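Local coordinates for RING finger protein unkempt homolog (Mus musculus, PDB 5ELK), which binds specific RNA sequences through clustered CCCH zinc fingers and represses translation, helping to set the early morphology of cortical neurons, at residues C26-G29 / Y35-S38; A31-H36 / G109-F114. All coordinates share one frame; numbering follows the deposited sequence.

Contact 1 (C26-G29 / Y35-S38). With ZN (zinc ion), chain C.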
loop_
_atom_site.group_PDB
_atom_site.type_symbol
_atom_site.label_atom_id
_atom_site.label_comp_id
_atom_site.label_asym_id
_atom_site.label_seq_id
_atom_site.Cartn_x
_atom_site.Cartn_y
_atom_site.Cartn_z
ATOM N N CYS A 26 15.949 8.323 -0.887
ATOM C CA CYS A 26 14.861 7.405 -0.663
ATOM C C CYS A 26 14.848 6.439 -1.845
ATOM O O CYS A 26 14.931 6.871 -2.996
ATOM C CB CYS A 26 13.549 8.183 -0.575
ATOM S SG CYS A 26 12.277 7.410 0.425
ATOM N N ARG A 27 14.771 5.139 -1.566
ATOM C CA ARG A 27 14.656 4.138 -2.627
ATOM C C ARG A 27 13.356 4.342 -3.386
ATOM O O ARG A 27 13.149 3.750 -4.443
ATOM C CB ARG A 27 14.725 2.717 -2.064
ATOM C CG ARG A 27 16.121 2.106 -2.117
ATOM C CD ARG A 27 16.432 1.527 -3.494
ATOM N NE ARG A 27 17.849 1.196 -3.654
ATOM C CZ ARG A 27 18.770 2.024 -4.141
ATOM N NH1 ARG A 27 18.442 3.251 -4.525
ATOM N NH2 ARG A 27 20.032 1.626 -4.250
ATOM N N GLN A 28 12.478 5.170 -2.823
ATOM C CA GLN A 28 11.325 5.693 -3.545
ATOM C C GLN A 28 10.332 4.584 -3.857
ATOM O O GLN A 28 9.693 4.592 -4.912
ATOM C CB GLN A 28 11.776 6.356 -4.852
ATOM C CG GLN A 28 10.766 7.321 -5.467
ATOM C CD GLN A 28 10.771 8.668 -4.786
ATOM O OE1 GLN A 28 11.315 8.815 -3.695
ATOM N NE2 GLN A 28 10.175 9.666 -5.430
ATOM N N GLY A 29 10.204 3.622 -2.949
ATOM C CA GLY A 29 9.303 2.516 -3.190
ATOM C C GLY A 29 8.752 1.926 -1.917
ATOM O O GLY A 29 8.482 2.651 -0.960
ATOM N N TYR A 35 4.675 8.628 1.402
ATOM C CA TYR A 35 4.429 8.740 -0.034
ATOM C C TYR A 35 5.202 9.886 -0.650
ATOM O O TYR A 35 5.475 10.898 -0.003
ATOM C CB TYR A 35 2.930 8.842 -0.364
ATOM C CG TYR A 35 2.256 10.164 -0.036
ATOM C CD1 TYR A 35 2.436 11.283 -0.834
ATOM C CD2 TYR A 35 1.402 10.275 1.048
ATOM C CE1 TYR A 35 1.805 12.480 -0.542
ATOM C CE2 TYR A 35 0.773 11.459 1.345
ATOM C CZ TYR A 35 0.972 12.558 0.552
ATOM O OH TYR A 35 0.328 13.737 0.863
ATOM N N HIS A 36 5.554 9.696 -1.915
ATOM C CA HIS A 36 6.463 10.582 -2.622
ATOM C C HIS A 36 5.756 11.254 -3.789
ATOM O O HIS A 36 6.149 12.329 -4.236
ATOM C CB HIS A 36 7.660 9.765 -3.100
ATOM C CG HIS A 36 8.370 9.050 -1.994
ATOM N ND1 HIS A 36 7.848 7.933 -1.369
ATOM C CD2 HIS A 36 9.547 9.303 -1.379
ATOM C CE1 HIS A 36 8.681 7.528 -0.431
ATOM N NE2 HIS A 36 9.723 8.341 -0.414
ATOM N N ASN A 37 4.698 10.618 -4.275
ATOM C CA ASN A 37 3.887 11.193 -5.338
ATOM C C ASN A 37 2.419 10.790 -5.194
ATOM O O ASN A 37 2.025 10.185 -4.192
ATOM C CB ASN A 37 4.446 10.800 -6.711
ATOM C CG ASN A 37 4.728 9.313 -6.832
ATOM O OD1 ASN A 37 3.812 8.494 -6.890
ATOM N ND2 ASN A 37 6.004 8.957 -6.892
ATOM N N SER A 38 1.611 11.143 -6.190
ATOM C CA SER A 38 0.178 10.870 -6.160
ATOM C C SER A 38 -0.080 9.394 -6.385
ATOM O O SER A 38 -0.997 8.821 -5.796
ATOM C CB SER A 38 -0.546 11.695 -7.231
ATOM O OG SER A 38 -0.072 11.381 -8.528
HETATM ZN ZN ZN C . 10.522 8.460 1.438
#

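Contact 2 (A31-H36 / G109-F114). With ZN (zinc ion), chain C; ZN (zinc ion), chain E; nucleotides of chain B.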
loop_
_atom_site.group_PDB
_atom_site.type_symbol
_atom_site.label_atom_id
_atom_site.label_comp_id
_atom_site.label_asym_id
_atom_site.label_seq_id
_atom_site.Cartn_x
_atom_site.Cartn_y
_atom_site.Cartn_z
ATOM N N ALA A 31 10.064 0.423 0.372
ATOM C CA ALA A 31 10.998 0.511 1.491
ATOM C C ALA A 31 10.727 1.728 2.362
ATOM O O ALA A 31 11.211 1.803 3.488
ATOM C CB ALA A 31 12.437 0.561 0.970
ATOM N N CYS A 32 9.966 2.687 1.836
ATOM C CA CYS A 32 9.665 3.914 2.572
ATOM C C CYS A 32 8.172 4.047 2.873
ATOM O O CYS A 32 7.368 4.198 1.956
ATOM C CB CYS A 32 10.130 5.150 1.804
ATOM S SG CYS A 32 9.806 6.655 2.721
ATOM N N PRO A 33 7.796 4.035 4.164
ATOM C CA PRO A 33 6.377 4.016 4.549
ATOM C C PRO A 33 5.654 5.354 4.380
ATOM O O PRO A 33 4.551 5.525 4.902
ATOM C CB PRO A 33 6.430 3.629 6.026
ATOM C CG PRO A 33 7.742 4.203 6.508
ATOM C CD PRO A 33 8.686 4.071 5.342
ATOM N N TYR A 34 6.265 6.280 3.649
ATOM C CA TYR A 34 5.653 7.577 3.380
ATOM C C TYR A 34 5.526 7.715 1.867
ATOM O O TYR A 34 6.169 6.969 1.128
ATOM C CB TYR A 34 6.492 8.697 4.000
ATOM C CG TYR A 34 6.637 8.567 5.511
ATOM C CD1 TYR A 34 5.580 8.872 6.359
ATOM C CD2 TYR A 34 7.823 8.122 6.083
ATOM C CE1 TYR A 34 5.703 8.744 7.740
ATOM C CE2 TYR A 34 7.953 7.994 7.461
ATOM C CZ TYR A 34 6.891 8.305 8.285
ATOM O OH TYR A 34 7.022 8.182 9.657
ATOM N N TYR A 35 4.675 8.628 1.402
ATOM C CA TYR A 35 4.429 8.740 -0.034
ATOM C C TYR A 35 5.202 9.886 -0.650
ATOM O O TYR A 35 5.475 10.898 -0.003
ATOM C CB TYR A 35 2.930 8.842 -0.364
ATOM C CG TYR A 35 2.256 10.164 -0.036
ATOM C CD1 TYR A 35 2.436 11.283 -0.834
ATOM C CD2 TYR A 35 1.402 10.275 1.048
ATOM C CE1 TYR A 35 1.805 12.480 -0.542
ATOM C CE2 TYR A 35 0.773 11.459 1.345
ATOM C CZ TYR A 35 0.972 12.558 0.552
ATOM O OH TYR A 35 0.328 13.737 0.863
ATOM N N HIS A 36 5.554 9.696 -1.915
ATOM C CA HIS A 36 6.463 10.582 -2.622
ATOM C C HIS A 36 5.756 11.254 -3.789
ATOM O O HIS A 36 6.149 12.329 -4.236
ATOM C CB HIS A 36 7.660 9.765 -3.100
ATOM C CG HIS A 36 8.370 9.050 -1.994
ATOM N ND1 HIS A 36 7.848 7.933 -1.369
ATOM C CD2 HIS A 36 9.547 9.303 -1.379
ATOM C CE1 HIS A 36 8.681 7.528 -0.431
ATOM N NE2 HIS A 36 9.723 8.341 -0.414
ATOM N N GLY A 109 10.136 -7.191 3.388
ATOM C CA GLY A 109 10.141 -7.308 4.835
ATOM C C GLY A 109 8.853 -6.835 5.484
ATOM O O GLY A 109 7.786 -7.328 5.151
ATOM N N PRO A 110 8.938 -5.863 6.401
ATOM C CA PRO A 110 7.749 -5.413 7.136
ATOM C C PRO A 110 6.742 -4.629 6.299
ATOM O O PRO A 110 5.697 -4.248 6.825
ATOM C CB PRO A 110 8.334 -4.519 8.230
ATOM C CG PRO A 110 9.601 -3.979 7.626
ATOM C CD PRO A 110 10.133 -5.066 6.737
ATOM N N PHE A 111 7.038 -4.413 5.020
ATOM C CA PHE A 111 6.165 -3.629 4.155
ATOM C C PHE A 111 5.684 -4.465 2.991
ATOM O O PHE A 111 5.118 -3.943 2.029
ATOM C CB PHE A 111 6.885 -2.372 3.669
ATOM C CG PHE A 111 7.322 -1.463 4.784
ATOM C CD1 PHE A 111 6.479 -1.191 5.842
ATOM C CD2 PHE A 111 8.580 -0.904 4.787
ATOM C CE1 PHE A 111 6.881 -0.368 6.873
ATOM C CE2 PHE A 111 8.984 -0.077 5.816
ATOM C CZ PHE A 111 8.130 0.188 6.859
ATOM N N CYS A 112 5.892 -5.773 3.089
ATOM C CA CYS A 112 5.278 -6.698 2.154
ATOM C C CYS A 112 3.783 -6.673 2.414
ATOM O O CYS A 112 3.357 -6.662 3.574
ATOM C CB CYS A 112 5.814 -8.116 2.356
ATOM S SG CYS A 112 5.261 -9.291 1.083
ATOM N N ALA A 113 2.991 -6.675 1.345
ATOM C CA ALA A 113 1.526 -6.646 1.456
ATOM C C ALA A 113 0.950 -8.057 1.464
ATOM O O ALA A 113 -0.269 -8.237 1.538
ATOM C CB ALA A 113 0.913 -5.840 0.310
ATOM N N PHE A 114 1.837 -9.047 1.380
ATOM C CA PHE A 114 1.446 -10.454 1.361
ATOM C C PHE A 114 1.775 -11.163 2.667
ATOM O O PHE A 114 2.559 -10.676 3.482
ATOM C CB PHE A 114 2.126 -11.157 0.193
ATOM C CG PHE A 114 1.693 -10.630 -1.138
ATOM C CD1 PHE A 114 2.309 -9.520 -1.692
ATOM C CD2 PHE A 114 0.650 -11.214 -1.817
ATOM C CE1 PHE A 114 1.901 -9.023 -2.909
ATOM C CE2 PHE A 114 0.236 -10.712 -3.034
ATOM C CZ PHE A 114 0.866 -9.619 -3.579
HETATM ZN ZN ZN C . 10.522 8.460 1.438
HETATM ZN ZN ZN E . 6.888 -10.970 1.578
ATOM P P U B 3 -6.715 -9.640 -6.502
ATOM O OP1 U B 3 -5.934 -10.752 -7.090
ATOM O OP2 U B 3 -7.848 -9.897 -5.575
ATOM O "O5'" U B 3 -5.676 -8.718 -5.730
ATOM C "C5'" U B 3 -5.644 -7.315 -5.947
ATOM C "C4'" U B 3 -4.232 -6.799 -5.894
ATOM O "O4'" U B 3 -3.733 -6.916 -4.529
ATOM C "C3'" U B 3 -3.244 -7.564 -6.771
ATOM O "O3'" U B 3 -2.220 -6.667 -7.210
ATOM C "C2'" U B 3 -2.655 -8.570 -5.787
ATOM O "O2'" U B 3 -1.402 -9.102 -6.163
ATOM C "C1'" U B 3 -2.567 -7.720 -4.520
ATOM N N1 U B 3 -2.516 -8.485 -3.260
ATOM C C2 U B 3 -1.671 -8.039 -2.248
ATOM O O2 U B 3 -0.976 -7.036 -2.343
ATOM N N3 U B 3 -1.662 -8.805 -1.100
ATOM C C4 U B 3 -2.381 -9.956 -0.865
ATOM O O4 U B 3 -2.261 -10.539 0.217
ATOM C C5 U B 3 -3.224 -10.348 -1.958
ATOM C C6 U B 3 -3.264 -9.627 -3.088
ATOM P P A B 4 -1.412 -6.952 -8.573
ATOM O OP1 A B 4 -1.372 -5.699 -9.378
ATOM O OP2 A B 4 -1.985 -8.198 -9.143
ATOM O "O5'" A B 4 0.080 -7.287 -8.109
ATOM C "C5'" A B 4 0.892 -6.291 -7.498
ATOM C "C4'" A B 4 2.337 -6.717 -7.365
ATOM O "O4'" A B 4 2.460 -7.833 -6.437
ATOM C "C3'" A B 4 3.045 -7.163 -8.646
ATOM O "O3'" A B 4 4.421 -6.846 -8.479
ATOM C "C2'" A B 4 2.916 -8.680 -8.574
ATOM O "O2'" A B 4 3.856 -9.385 -9.363
ATOM C "C1'" A B 4 3.136 -8.906 -7.080
ATOM N N9 A B 4 2.601 -10.158 -6.542
ATOM C C8 A B 4 1.414 -10.769 -6.860
ATOM N N7 A B 4 1.189 -11.860 -6.168
ATOM C C5 A B 4 2.290 -11.979 -5.327
ATOM C C6 A B 4 2.631 -12.938 -4.349
ATOM N N6 A B 4 1.868 -13.993 -4.055
ATOM N N1 A B 4 3.800 -12.763 -3.679
ATOM C C2 A B 4 4.557 -11.690 -3.985
ATOM N N3 A B 4 4.339 -10.721 -4.883
ATOM C C4 A B 4 3.170 -10.924 -5.537
#

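Contact 1 (C26-G29 / Y35-S38)
His36 and Gln28 make most of this contact, with Cys26 completing it through a shared zinc ion. The imidazole of His36 points NE2 at the metal, 2.0 Å from the zinc, while Cys26 SG binds the same zinc ion at 2.3 Å. The sulfur therefore lies beside the ring at its edge, near the ring plane, brought close by common coordination. In Cys26 the SG is anti to the backbone N (chi1 -152°), a turn that sends the thiolate across to the metal. Gln28 comes over one face of the same ring, with its CA on that side and OE1 above the plane by the CD2 rim. Its chain bends at chi2, and the amide runs antiparallel past the imidazole, tilted 55° to it. OE1 of Gln28 comes to 3.0 Å from CD2 of His36, a polar approach to a ring carbon rather than a hydrogen bond, and Gln28 NE2 lies 3.4 Å from His36 CB.

Cys26 and His36 are two of the four ligands of a CCCH zinc finger, and Cys19 and Cys32 complete the site. Neither segment has regular helix or strand; as in small zinc fingers generally, metal coordination does much of the work of a hydrophobic core.

At its other nitrogen, ND1, His36 is hydrogen-bonded to OD2 of Asp40. Together with the zinc bond, this second-shell carboxylate probably restrains the ring's rotation, and it would probably make NE2 a stronger donor to the zinc.

Contact 2 (A31-H36 / G109-F114)
This is a small, mainly apolar contact between two CCCH zinc fingers, made where loops of the first and last of the three fingers in this fragment meet, 73 residues apart along the chain. Phe111 carries it from one side, Pro33 and Ala31 from the other. The CZ corner of the phenyl ring meets Pro33 at a slant, CZ of Phe111 lying 3.9 Å from CB of Pro33. Phe111 CE2 also comes to 3.7 Å from the carbonyl O of Ala31. With CG anti to the carbonyl carbon (chi1 -60°), the phenyl group is carried out to the neighbouring finger, and CG of Pro110 covers one of its faces.

Each segment also serves its own metal site: Cys32 SG binds one zinc ion, and Cys112 SG another, at 2.4 Å. The thiolate of Cys112 accepts a hydrogen bond from the backbone N of Phe114. The Phe114 ring is sandwiched between two bases of chain B: U3 N3 lies 3.3 Å above one face and A4 C6 3.5 Å above the opposite one, both offset toward the rim. Replacing Phe114 by an alanine is likely to open a gap between U3 and A4, each base losing its stacking partner. The uracil is also read by the backbone: its N3 donates to Ala113 O at 3.0 Å, with an N-H...O angle of 161°.

In the fold
Contact 1 is a surface contact inside one zinc finger, whereas contact 2 is partly buried, nearer the centre of the chain, and joins that finger to the last one of the fragment. They share Tyr35 and His36 and the same zinc ion, and they touch where Cys26 packs against Cys32. Their chemistry differs with their places: metal coordination ties 26-29 to 35-38, while between 31-36 and 109-114 there is no bridging metal or hydrogen bond, just packing of a proline and a carbonyl against a phenyl ring. The polar bonds that 109-114 makes to a partner go to RNA rather than to 31-36. One contact is thus held by metal, the other by packing.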